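Local coordinates for alkaline phosphatase (Thermus thermophilus, PDB 7KWD), which probably hydrolyses phosphate monoesters as a homodimeric metalloenzyme that uses zinc and magnesium ions, at residues I42-D47 and L291-V296; S95-N100 and T108-L113; V136-T141 and E175-G180; T141-H146 and D228-Y233; H146-S151 and Q268-R273. All blocks are in the same frame, centred on the assembly; numbering follows the deposited sequence.

Interaction 1. Residues I42-D47 and L291-V296. With MG (magnesium ion), chain D; ZN (zinc ion), chain E.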
# COMPACT_ATOMS: atom_id res chain seq x y z
N ILE A 42 -1.45 -25.61 -3.00
CA ILE A 42 -0.34 -24.84 -3.55
C ILE A 42 -0.35 -23.49 -2.86
O ILE A 42 -1.41 -22.85 -2.80
CB ILE A 42 -0.45 -24.67 -5.08
CG1 ILE A 42 -0.62 -26.03 -5.75
CG2 ILE A 42 0.77 -23.95 -5.60
CD1 ILE A 42 -0.93 -25.98 -7.21
N VAL A 43 0.79 -23.08 -2.32
CA VAL A 43 0.94 -21.77 -1.69
C VAL A 43 1.97 -20.98 -2.49
O VAL A 43 3.14 -21.36 -2.56
CB VAL A 43 1.36 -21.89 -0.22
CG1 VAL A 43 1.39 -20.50 0.44
CG2 VAL A 43 0.45 -22.85 0.59
N PHE A 44 1.54 -19.86 -3.07
CA PHE A 44 2.37 -19.02 -3.94
C PHE A 44 2.63 -17.74 -3.15
O PHE A 44 1.73 -16.90 -2.99
CB PHE A 44 1.66 -18.77 -5.27
CG PHE A 44 2.53 -18.11 -6.31
CD1 PHE A 44 3.84 -17.80 -6.09
CD2 PHE A 44 1.95 -17.75 -7.55
CE1 PHE A 44 4.61 -17.15 -7.03
CE2 PHE A 44 2.74 -17.12 -8.53
CZ PHE A 44 4.07 -16.83 -8.26
N VAL A 45 3.85 -17.62 -2.62
CA VAL A 45 4.24 -16.44 -1.84
C VAL A 45 4.91 -15.43 -2.76
O VAL A 45 5.89 -15.76 -3.44
CB VAL A 45 5.18 -16.81 -0.70
CG1 VAL A 45 5.58 -15.55 0.07
CG2 VAL A 45 4.53 -17.85 0.20
N TYR A 46 4.37 -14.21 -2.78
CA TYR A 46 5.03 -13.05 -3.37
C TYR A 46 5.78 -12.34 -2.25
O TYR A 46 5.21 -11.59 -1.47
CB TYR A 46 3.98 -12.12 -3.99
CG TYR A 46 3.43 -12.49 -5.36
CD1 TYR A 46 2.75 -13.68 -5.58
CD2 TYR A 46 3.49 -11.58 -6.42
CE1 TYR A 46 2.20 -13.97 -6.81
CE2 TYR A 46 2.93 -11.85 -7.65
CZ TYR A 46 2.29 -13.04 -7.84
OH TYR A 46 1.75 -13.34 -9.08
N ASP A 47 7.09 -12.59 -2.14
CA ASP A 47 7.85 -12.05 -1.02
C ASP A 47 8.09 -10.56 -1.21
O ASP A 47 8.60 -10.14 -2.24
CB ASP A 47 9.18 -12.79 -0.88
CG ASP A 47 9.75 -12.65 0.49
OD1 ASP A 47 9.91 -11.47 0.89
OD2 ASP A 47 9.98 -13.68 1.17
N LEU A 291 6.38 -9.86 -13.10
CA LEU A 291 5.92 -10.41 -14.38
C LEU A 291 6.30 -11.88 -14.49
O LEU A 291 5.53 -12.69 -15.00
CB LEU A 291 6.50 -9.62 -15.57
CG LEU A 291 6.06 -8.17 -15.64
CD1 LEU A 291 6.53 -7.51 -16.92
CD2 LEU A 291 4.53 -8.02 -15.60
N ALA A 292 7.45 -12.26 -13.95
CA ALA A 292 7.78 -13.68 -13.92
C ALA A 292 6.80 -14.47 -13.04
O ALA A 292 6.43 -15.60 -13.37
CB ALA A 292 9.20 -13.88 -13.39
N ALA A 293 6.44 -13.91 -11.89
CA ALA A 293 5.42 -14.53 -11.05
C ALA A 293 4.10 -14.66 -11.81
O ALA A 293 3.39 -15.67 -11.66
CB ALA A 293 5.20 -13.71 -9.79
N ASP A 294 3.77 -13.66 -12.64
CA ASP A 294 2.49 -13.70 -13.34
C ASP A 294 2.45 -14.87 -14.31
O ASP A 294 1.41 -15.53 -14.44
CB ASP A 294 2.26 -12.36 -14.06
CG ASP A 294 0.80 -11.99 -14.15
OD1 ASP A 294 0.17 -11.74 -13.09
OD2 ASP A 294 0.27 -11.95 -15.28
N GLU A 295 3.56 -15.16 -14.96
CA GLU A 295 3.58 -16.34 -15.83
C GLU A 295 3.34 -17.60 -15.03
O GLU A 295 2.70 -18.55 -15.51
CB GLU A 295 4.92 -16.46 -16.56
CG GLU A 295 5.12 -15.40 -17.63
CD GLU A 295 6.47 -15.57 -18.35
OE1 GLU A 295 7.22 -14.56 -18.44
OE2 GLU A 295 6.77 -16.70 -18.82
N VAL A 296 3.87 -17.64 -13.80
CA VAL A 296 3.67 -18.81 -12.94
C VAL A 296 2.21 -18.93 -12.55
O VAL A 296 1.64 -20.03 -12.55
CB VAL A 296 4.58 -18.73 -11.70
CG1 VAL A 296 4.22 -19.84 -10.69
CG2 VAL A 296 6.06 -18.83 -12.11
MG MG D . 11.52 -15.18 1.05
ZN ZN E . 9.76 -11.72 3.07
O HOH W 1 1.84 -11.34 -10.90
O HOH W 2 12.75 -16.91 1.05
O HOH W 3 12.60 -14.61 2.57
O HOH W 4 12.72 -13.63 -0.21
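The strand that carries Phe44 and Tyr46 and the helical segment that carries Ala293 and Val296 run almost antiparallel, with their axes at 169° and 10.6 Å apart at closest approach. Phe44 and Tyr46 are two residues apart on the strand, so both rings emerge from the same side. With CG trans to its own backbone N (chi1 -170°), Phe44 drives its ring outward until the edge meets the helix: CE2 lies 3.5 Å from the carbonyl O of Ala293, near the ring plane, while CZ rests 3.7 Å from Ala293 CB. Val296, one turn further on, brings its CG1 branch to 3.8 Å from Phe44 CE2. Alanine suits position 293 because a single methyl lets both aromatic rings close on it; Tyr46 CZ is 3.6 Å from that same CB. Tyr46 CE1 also lies over one face of the Phe44 ring, toward its rim. The Tyr46 hydroxyl is served by a water, which accepts from Tyr46 OH at 2.7 Å and donates to Asp294 OD1 at 2.8 Å. That carboxylate is held chiefly by the backbone N atoms of Ala70 and Leu71 and by a salt bridge with Arg67. Next along the chain, Asp47 turns its carboxylate away from the helix and bridges the metals, OD1 on zinc and OD2 on magnesium. Strand 40-46 lies between the parallel strands 265-271 and 310-325, and helix 283-306 packs alongside it, with Val296 also meeting Leu247 and Val251 of helix 247-259.

Interaction 2. Residues S95-N100 and T108-L113. With ZN (zinc ion), chain E.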
# COMPACT_ATOMS: atom_id res chain seq x y z
N SER A 95 11.17 -12.11 7.14
CA SER A 95 10.62 -13.24 6.40
C SER A 95 10.42 -14.48 7.27
O SER A 95 9.47 -15.24 7.04
CB SER A 95 11.53 -13.56 5.23
OG SER A 95 11.11 -12.92 4.07
N SER A 96 11.31 -14.74 8.24
CA SER A 96 11.15 -15.97 9.04
C SER A 96 9.92 -15.88 9.92
O SER A 96 9.13 -16.83 9.98
CB SER A 96 12.39 -16.25 9.89
OG SER A 96 12.73 -15.14 10.69
N ALA A 97 9.72 -14.75 10.61
CA ALA A 97 8.52 -14.61 11.42
C ALA A 97 7.27 -14.61 10.55
O ALA A 97 6.25 -15.18 10.92
CB ALA A 97 8.61 -13.34 12.27
N ALA A 98 7.35 -14.02 9.37
CA ALA A 98 6.18 -14.01 8.49
C ALA A 98 5.87 -15.42 8.02
O ALA A 98 4.73 -15.88 8.09
CB ALA A 98 6.43 -13.09 7.30
N GLY A 99 6.90 -16.14 7.59
CA GLY A 99 6.71 -17.52 7.18
C GLY A 99 6.21 -18.37 8.33
O GLY A 99 5.33 -19.22 8.15
N ASN A 100 6.77 -18.15 9.52
CA ASN A 100 6.31 -18.86 10.71
C ASN A 100 4.82 -18.63 10.96
O ASN A 100 4.11 -19.56 11.35
CB ASN A 100 7.09 -18.39 11.93
CG ASN A 100 8.48 -18.94 11.97
OD1 ASN A 100 8.87 -19.74 11.13
ND2 ASN A 100 9.26 -18.50 12.96
N THR A 108 5.95 -15.13 16.05
CA THR A 108 7.29 -15.38 16.59
C THR A 108 8.10 -14.09 16.51
O THR A 108 7.67 -13.08 15.94
CB THR A 108 8.01 -16.50 15.83
OG1 THR A 108 8.18 -16.13 14.46
CG2 THR A 108 7.17 -17.75 15.89
N VAL A 109 9.23 -14.13 17.16
CA VAL A 109 10.21 -13.06 17.08
C VAL A 109 10.95 -13.18 15.76
O VAL A 109 11.21 -14.29 15.28
CB VAL A 109 11.16 -13.16 18.28
CG1 VAL A 109 12.37 -12.32 18.02
CG2 VAL A 109 10.40 -12.77 19.57
N ASN A 110 11.27 -12.03 15.15
CA ASN A 110 11.99 -12.03 13.88
C ASN A 110 13.28 -12.82 14.03
O ASN A 110 14.05 -12.59 14.97
CB ASN A 110 12.32 -10.59 13.44
CG ASN A 110 11.06 -9.76 13.11
OD1 ASN A 110 9.95 -10.30 13.04
ND2 ASN A 110 11.24 -8.44 12.90
N GLY A 111 13.52 -13.77 13.12
CA GLY A 111 14.82 -14.42 13.11
C GLY A 111 14.93 -15.93 13.07
O GLY A 111 15.73 -16.48 12.31
N GLY A 112 14.17 -16.62 13.90
CA GLY A 112 14.17 -18.06 13.88
C GLY A 112 13.13 -18.67 12.94
O GLY A 112 12.13 -18.05 12.58
N LEU A 113 13.40 -19.91 12.55
CA LEU A 113 12.53 -20.70 11.68
C LEU A 113 11.75 -21.69 12.52
O LEU A 113 12.34 -22.54 13.19
CB LEU A 113 13.35 -21.46 10.64
CG LEU A 113 14.11 -20.60 9.64
CD1 LEU A 113 15.01 -21.46 8.74
CD2 LEU A 113 13.13 -19.79 8.79
ZN ZN E . 9.76 -11.72 3.07
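Asn100 spans the gap between helix and loop with both hydrogens of its amide nitrogen. One bond, from Asn100 ND2 to Thr108 OG1, measures 3.0 Å, is fairly straight at 162° and lies in the amide plane; the other, from Asn100 ND2 to Gly112 O at 2.9 Å, is more bent and approaches from above the carbonyl plane. Asparagine fits because its amide also has an acceptor end, OD1, which takes the backbone N of Ala114, so that the flat group ties down both ends of the returning loop. A turn earlier, Ser96 OG accepts from Gly111 N at 2.9 Å with an angle of 136°, and pairs as well with Glu94. The hydroxyl reaches the loop because it sits between the backbone N and the carbonyl carbon (chi1 54°). Gly111 has a positive phi at which a CB would jam against the preceding carbonyl, so a residue without a side chain is needed at this bend.

Packing fills in around these bonds. Ala97 CB, small enough to let the loop come close, lies 3.4 Å from Asn110 OD1 and 3.6 Å from Thr108 OG1, while Leu113 curls back to place CD2 3.8 Å from Ser96 CB. Asn110 then reaches across the dimer interface, its ND2 bonding the backbone O of Ser331 of the second subunit. At the start of this helix Ser95 OG binds zinc at 2.1 Å. A serine at a helix N-terminus beside zinc, probably the residue phosphorylated during turnover, is the hallmark of the alkaline phosphatase active site.

Interaction 3. Residues V136-T141 and E175-G180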
# COMPACT_ATOMS: atom_id res chain seq x y z
N VAL A 136 5.82 -33.18 -0.79
CA VAL A 136 6.14 -31.79 -0.50
C VAL A 136 7.11 -31.28 -1.56
O VAL A 136 8.08 -31.97 -1.91
CB VAL A 136 6.77 -31.64 0.90
CG1 VAL A 136 7.20 -30.19 1.18
CG2 VAL A 136 5.82 -32.11 1.96
N GLY A 137 6.85 -30.07 -2.05
CA GLY A 137 7.76 -29.39 -2.96
C GLY A 137 8.02 -27.97 -2.50
O GLY A 137 7.12 -27.30 -2.01
N LEU A 138 9.27 -27.53 -2.63
CA LEU A 138 9.67 -26.15 -2.39
C LEU A 138 10.36 -25.60 -3.64
O LEU A 138 11.37 -26.15 -4.10
CB LEU A 138 10.60 -26.05 -1.18
CG LEU A 138 10.05 -26.59 0.15
CD1 LEU A 138 11.12 -26.67 1.24
CD2 LEU A 138 8.89 -25.72 0.62
N VAL A 139 9.83 -24.53 -4.19
CA VAL A 139 10.35 -23.96 -5.42
C VAL A 139 10.51 -22.48 -5.20
O VAL A 139 9.54 -21.80 -4.84
CB VAL A 139 9.42 -24.22 -6.62
CG1 VAL A 139 10.02 -23.57 -7.88
CG2 VAL A 139 9.25 -25.70 -6.84
N THR A 140 11.72 -21.96 -5.44
CA THR A 140 11.90 -20.53 -5.18
C THR A 140 13.02 -19.94 -6.02
O THR A 140 13.85 -20.66 -6.55
CB THR A 140 12.22 -20.30 -3.70
OG1 THR A 140 12.52 -18.92 -3.47
CG2 THR A 140 13.43 -21.13 -3.28
N THR A 141 13.00 -18.61 -6.14
CA THR A 141 14.09 -17.88 -6.77
C THR A 141 15.14 -17.43 -5.77
O THR A 141 16.19 -16.91 -6.19
CB THR A 141 13.56 -16.65 -7.53
OG1 THR A 141 12.80 -15.83 -6.63
CG2 THR A 141 12.69 -17.06 -8.71
N GLU A 175 9.95 -34.13 -1.67
CA GLU A 175 10.08 -34.76 -2.97
C GLU A 175 10.74 -33.85 -3.99
O GLU A 175 11.39 -34.34 -4.92
CB GLU A 175 8.70 -35.22 -3.46
CG GLU A 175 8.23 -36.57 -2.87
CD GLU A 175 7.69 -36.50 -1.41
OE1 GLU A 175 7.71 -35.41 -0.75
OE2 GLU A 175 7.26 -37.57 -0.92
N VAL A 176 10.58 -32.54 -3.85
CA VAL A 176 11.13 -31.57 -4.79
C VAL A 176 11.70 -30.38 -4.02
O VAL A 176 11.00 -29.74 -3.24
CB VAL A 176 10.08 -31.05 -5.80
CG1 VAL A 176 10.69 -29.94 -6.68
CG2 VAL A 176 9.52 -32.17 -6.65
N TYR A 177 12.95 -30.02 -4.33
CA TYR A 177 13.61 -28.82 -3.85
C TYR A 177 14.25 -28.14 -5.05
O TYR A 177 15.15 -28.71 -5.67
CB TYR A 177 14.72 -29.13 -2.85
CG TYR A 177 14.36 -29.77 -1.54
CD1 TYR A 177 13.78 -29.02 -0.52
CD2 TYR A 177 14.70 -31.08 -1.27
CE1 TYR A 177 13.50 -29.58 0.71
CE2 TYR A 177 14.40 -31.67 -0.06
CZ TYR A 177 13.82 -30.91 0.94
OH TYR A 177 13.54 -31.48 2.15
N LEU A 178 13.83 -26.91 -5.36
CA LEU A 178 14.36 -26.18 -6.50
C LEU A 178 14.60 -24.74 -6.13
O LEU A 178 13.70 -24.08 -5.59
CB LEU A 178 13.41 -26.22 -7.69
CG LEU A 178 13.09 -27.57 -8.30
CD1 LEU A 178 11.95 -27.42 -9.27
CD2 LEU A 178 14.32 -28.17 -8.97
N GLY A 179 15.79 -24.24 -6.43
CA GLY A 179 16.12 -22.85 -6.16
C GLY A 179 17.61 -22.61 -6.32
O GLY A 179 18.29 -23.34 -7.07
N GLY A 180 18.10 -21.57 -5.64
CA GLY A 180 19.51 -21.23 -5.61
C GLY A 180 20.25 -21.89 -4.45
O GLY A 180 19.72 -22.74 -3.74
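Leu138, Leu178 and Val136 lose the most surface where two parallel strands pair, Leu138 lying opposite Tyr177 and Val139 opposite Leu178. The backbone of Leu138 works both ways: its N donates to Val176 O at 2.9 Å and its O receives Leu178 N at 2.9 Å, the latter almost in line with the carbonyl. Its side chain runs beside that of Tyr177, Leu138 CD1 meeting the ring edge at Tyr177 CE1, 3.8 Å away. Leu178 points to the other face, where CD1 meets Val139 CG2 at 4.0 Å; beta-branched and aliphatic residues suit such an extended, buried ladder. The ladder continues as Leu178 O accepts Thr140 N. At the opposite end Val136 O takes Val176 N and, weakly, Glu175 N, while Val136 N donates to Glu175 OE1 at 2.9 Å and 163°. Glu175 can do this because its chain bends (chi2 78°), bringing OE1 back to Val136 N, which meets it from above the carboxylate plane. On the Leu138 and Tyr177 face lies helix 162-172, with Tyr169 stacked on Tyr177; helix 247-259 covers Val139 and Val176; strands 265-271 and 222-225 flank the pair, a layered alpha/beta arrangement characteristic of alkaline phosphatases.

Interaction 4. Residues T141-H146 and D228-Y233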
# COMPACT_ATOMS: atom_id res chain seq x y z
N THR A 141 13.00 -18.61 -6.14
CA THR A 141 14.09 -17.88 -6.77
C THR A 141 15.14 -17.43 -5.77
O THR A 141 16.19 -16.91 -6.19
CB THR A 141 13.56 -16.65 -7.53
OG1 THR A 141 12.80 -15.83 -6.63
CG2 THR A 141 12.69 -17.06 -8.71
N THR A 142 14.90 -17.59 -4.47
CA THR A 142 15.97 -17.40 -3.51
C THR A 142 16.80 -18.68 -3.42
O THR A 142 16.49 -19.70 -4.06
CB THR A 142 15.41 -17.05 -2.12
OG1 THR A 142 14.69 -18.18 -1.61
CG2 THR A 142 14.48 -15.82 -2.17
N THR A 143 17.86 -18.64 -2.59
CA THR A 143 18.48 -19.88 -2.14
C THR A 143 17.38 -20.80 -1.63
O THR A 143 16.42 -20.37 -1.00
CB THR A 143 19.50 -19.62 -1.03
OG1 THR A 143 18.88 -18.88 0.01
CG2 THR A 143 20.71 -18.85 -1.57
N VAL A 144 17.50 -22.09 -1.97
CA VAL A 144 16.42 -23.01 -1.69
C VAL A 144 16.23 -23.19 -0.19
O VAL A 144 15.13 -23.57 0.26
CB VAL A 144 16.70 -24.32 -2.43
CG1 VAL A 144 17.86 -25.10 -1.74
CG2 VAL A 144 15.44 -25.14 -2.49
N THR A 145 17.27 -22.90 0.59
CA THR A 145 17.31 -22.99 2.04
C THR A 145 16.90 -21.67 2.72
O THR A 145 17.01 -21.53 3.94
CB THR A 145 18.75 -23.36 2.46
OG1 THR A 145 19.63 -22.45 1.78
CG2 THR A 145 19.15 -24.77 2.04
N HIS A 146 16.43 -20.70 1.95
CA HIS A 146 16.09 -19.40 2.52
C HIS A 146 14.84 -19.50 3.40
O HIS A 146 14.19 -20.54 3.51
CB HIS A 146 15.91 -18.40 1.38
CG HIS A 146 16.28 -17.00 1.74
ND1 HIS A 146 15.38 -15.95 1.66
CD2 HIS A 146 17.47 -16.45 2.13
CE1 HIS A 146 15.98 -14.83 2.01
NE2 HIS A 146 17.25 -15.10 2.29
N ASP A 228 25.05 -19.86 -7.31
CA ASP A 228 25.82 -19.95 -6.08
C ASP A 228 24.98 -19.48 -4.90
O ASP A 228 24.94 -20.15 -3.86
CB ASP A 228 27.10 -19.11 -6.13
CG ASP A 228 28.01 -19.40 -4.95
OD1 ASP A 228 28.57 -20.51 -4.91
OD2 ASP A 228 28.11 -18.54 -4.05
N GLY A 229 24.34 -18.30 -5.05
CA GLY A 229 23.40 -17.75 -4.09
C GLY A 229 21.98 -17.74 -4.64
O GLY A 229 21.52 -18.73 -5.21
N HIS A 230 21.28 -16.61 -4.52
CA HIS A 230 19.92 -16.54 -5.07
C HIS A 230 19.95 -16.66 -6.59
O HIS A 230 20.93 -16.32 -7.25
CB HIS A 230 19.25 -15.23 -4.70
CG HIS A 230 19.26 -14.94 -3.25
ND1 HIS A 230 18.69 -15.79 -2.33
CD2 HIS A 230 19.75 -13.89 -2.55
CE1 HIS A 230 18.85 -15.28 -1.12
NE2 HIS A 230 19.47 -14.13 -1.22
N VAL A 231 18.86 -17.19 -7.14
CA VAL A 231 18.71 -17.22 -8.60
C VAL A 231 18.65 -15.79 -9.11
O VAL A 231 18.09 -14.91 -8.42
CB VAL A 231 17.45 -18.00 -9.01
CG1 VAL A 231 17.33 -18.09 -10.51
CG2 VAL A 231 17.49 -19.37 -8.37
N PRO A 232 19.25 -15.48 -10.26
CA PRO A 232 19.20 -14.11 -10.77
C PRO A 232 17.77 -13.59 -10.97
O PRO A 232 16.85 -14.33 -11.32
CB PRO A 232 19.95 -14.20 -12.11
CG PRO A 232 20.92 -15.36 -11.92
CD PRO A 232 20.20 -16.33 -11.01
N TYR A 233 17.63 -12.28 -10.80
CA TYR A 233 16.41 -11.59 -11.17
C TYR A 233 15.97 -11.92 -12.59
O TYR A 233 16.80 -12.06 -13.50
CB TYR A 233 16.61 -10.09 -11.06
CG TYR A 233 16.84 -9.55 -9.69
CD1 TYR A 233 15.78 -9.42 -8.80
CD2 TYR A 233 18.11 -9.11 -9.29
CE1 TYR A 233 15.98 -8.88 -7.52
CE2 TYR A 233 18.32 -8.58 -8.04
CZ TYR A 233 17.25 -8.48 -7.15
OH TYR A 233 17.42 -7.96 -5.89
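Thr143 N donates to His230 ND1 at 3.0 Å and 159°, lying close to the imidazole plane, so a backbone amide fixes the rotation of the ring. Two residues earlier, Thr141 O accepts Val231 N at 2.8 Å in a more bent bond, and the isopropyl group of Val231 packs over that carbonyl, with CB 3.3 Å from Thr141 O. Thr143 O is doubly used: Thr142 OG1 reaches it at 2.9 Å and His146 N at 3.0 Å, from opposite faces of its plane. The second of these closes a type I beta turn from Thr143 to His146, which leads directly into helix 147-153 with His146 as its N-cap residue. Threonine suits this bend, for the hydroxyl of Thr142, tucked over its own backbone by a chi1 of 66°, folds back to serve the chain itself. Across the turn His230 presents its edge to the face of His146 in a T-shaped pair, centroids 5.0 Å apart and planes at 87°, CE1 being the atom above the face. Outside the contact, Thr143 OG1 and Thr145 OG1 both bond Glu162, Thr142 N finds Thr140 OG1, and Val231 O takes Arg273 NH1.

Interaction 5. Residues H146-S151 and Q268-R273. With MG (magnesium ion), chain D.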
# COMPACT_ATOMS: atom_id res chain seq x y z
N HIS A 146 16.43 -20.70 1.95
CA HIS A 146 16.09 -19.40 2.52
C HIS A 146 14.84 -19.50 3.40
O HIS A 146 14.19 -20.54 3.51
CB HIS A 146 15.91 -18.40 1.38
CG HIS A 146 16.28 -17.00 1.74
ND1 HIS A 146 15.38 -15.95 1.66
CD2 HIS A 146 17.47 -16.45 2.13
CE1 HIS A 146 15.98 -14.83 2.01
NE2 HIS A 146 17.25 -15.10 2.29
N ALA A 147 14.54 -18.39 4.07
CA ALA A 147 13.61 -18.42 5.19
C ALA A 147 12.22 -18.87 4.77
O ALA A 147 11.57 -19.64 5.48
CB ALA A 147 13.51 -17.05 5.84
N THR A 148 11.74 -18.41 3.62
CA THR A 148 10.33 -18.64 3.31
C THR A 148 10.06 -20.11 3.05
O THR A 148 9.14 -20.67 3.67
CB THR A 148 9.92 -17.76 2.13
OG1 THR A 148 10.07 -16.38 2.49
CG2 THR A 148 8.48 -18.04 1.78
N PRO A 149 10.80 -20.79 2.19
CA PRO A 149 10.61 -22.25 2.06
C PRO A 149 10.96 -22.98 3.33
O PRO A 149 10.24 -23.91 3.75
CB PRO A 149 11.54 -22.64 0.89
CG PRO A 149 12.48 -21.49 0.74
CD PRO A 149 11.73 -20.25 1.19
N ALA A 150 12.06 -22.57 3.98
CA ALA A 150 12.53 -23.37 5.10
C ALA A 150 11.55 -23.32 6.26
O ALA A 150 11.35 -24.32 6.97
CB ALA A 150 13.92 -22.91 5.54
N SER A 151 10.90 -22.16 6.47
CA SER A 151 10.00 -22.02 7.60
C SER A 151 8.80 -22.95 7.47
O SER A 151 8.08 -23.15 8.45
CB SER A 151 9.50 -20.58 7.71
OG SER A 151 8.62 -20.30 6.62
N GLN A 268 5.04 -25.13 -2.09
CA GLN A 268 5.27 -23.70 -1.96
C GLN A 268 6.04 -23.24 -3.19
O GLN A 268 7.06 -23.83 -3.56
CB GLN A 268 6.05 -23.36 -0.69
CG GLN A 268 6.14 -21.83 -0.47
CD GLN A 268 7.19 -21.40 0.54
OE1 GLN A 268 8.30 -21.01 0.19
NE2 GLN A 268 6.82 -21.41 1.82
N VAL A 269 5.51 -22.23 -3.86
CA VAL A 269 6.23 -21.51 -4.91
C VAL A 269 6.51 -20.14 -4.35
O VAL A 269 5.59 -19.48 -3.87
CB VAL A 269 5.41 -21.41 -6.20
CG1 VAL A 269 6.21 -20.67 -7.29
CG2 VAL A 269 4.96 -22.79 -6.65
N GLU A 270 7.77 -19.70 -4.44
CA GLU A 270 8.14 -18.39 -3.92
C GLU A 270 8.73 -17.52 -5.01
O GLU A 270 9.74 -17.88 -5.64
CB GLU A 270 9.15 -18.46 -2.77
CG GLU A 270 9.12 -17.11 -1.99
CD GLU A 270 10.37 -16.88 -1.22
OE1 GLU A 270 11.30 -17.71 -1.35
OE2 GLU A 270 10.41 -15.89 -0.50
N ALA A 271 8.09 -16.38 -5.26
CA ALA A 271 8.70 -15.29 -6.02
C ALA A 271 9.43 -14.47 -4.99
O ALA A 271 8.96 -13.44 -4.52
CB ALA A 271 7.65 -14.49 -6.77
N GLY A 272 10.61 -14.97 -4.60
CA GLY A 272 11.28 -14.47 -3.43
C GLY A 272 12.13 -13.26 -3.63
O GLY A 272 12.64 -12.71 -2.63
N ARG A 273 12.34 -12.81 -4.87
CA ARG A 273 13.26 -11.70 -5.10
C ARG A 273 12.53 -10.41 -5.45
O ARG A 273 13.18 -9.37 -5.66
CB ARG A 273 14.27 -12.07 -6.19
CG ARG A 273 15.01 -13.40 -5.87
CD ARG A 273 16.46 -13.47 -6.39
NE ARG A 273 17.30 -12.51 -5.67
CZ ARG A 273 18.42 -12.01 -6.14
NH1 ARG A 273 18.88 -12.37 -7.34
NH2 ARG A 273 19.09 -11.14 -5.41
MG MG D . 11.52 -15.18 1.05
O HOH W 2 12.75 -16.91 1.05
O HOH W 4 12.72 -13.63 -0.21
O HOH W 3 12.60 -14.61 2.57
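Thr148 OG1 and Glu270 OE2 stand only 3.0 Å apart without sharing a hydrogen bond, because both are ligands of the same magnesium ion. The metal draws them together, at 2.4 Å from Thr148 OG1 and 2.0 Å from Glu270 OE2. Glu270 reaches out from its strand in an extended chain, and its other oxygen, OE1, is held mainly by Thr140 OG1, a second-shell partner that steadies the carboxylate. A metal-bound water donates to the same OE1 at 2.9 Å, accepts from Thr148 N and pairs with His146 ND1, so the histidine touches the site through water here and not directly. Another bound water donates to Gly272 O at 2.6 Å.

Earlier on the strand, Gln268 NE2 donates to Thr148 O at 3.1 Å and 165°, from well above the carbonyl plane, while Ser151 OG serves that oxygen from the opposite face. Pro149 offers no N-H, so the Gln268 OE1 that lies 3.2 Å from Pro149 N makes only a close packing contact; the proline fits the first turn of helix 147-153, where a backbone N-H would have no partner within the helix.

Asp47 OD2 and a third water complete six oxygens about the ion. Such an all-oxygen shell suits magnesium, and the cation would probably polarise its waters and make them more acidic, consistent with a part in proton transfer beside the zinc-bound serine.

How the interactions relate
The contacts gather round the magnesium and a zinc of the active site. Interactions 1 and 5 share magnesium and its three waters, and their strands are neighbours, Val45 N lying 2.8 Å from Val269 O. Interactions 1 and 2 have centres about 21 Å apart, yet both reach one zinc ion, where Asp47 OD2 and Ser95 OG come within 3.2 Å. Interaction 3 adds a second-shell residue: Thr140 OG1 is 2.7 Å from Glu270 OE1. Interactions 3 and 4 share Thr141 and join again where Gly180 N is 2.9 Å from Thr142 O, while interactions 4 and 5 share His146. Interaction 2 also packs on interaction 5, with Leu113 CD1 at 3.7 Å from Ala150 CB.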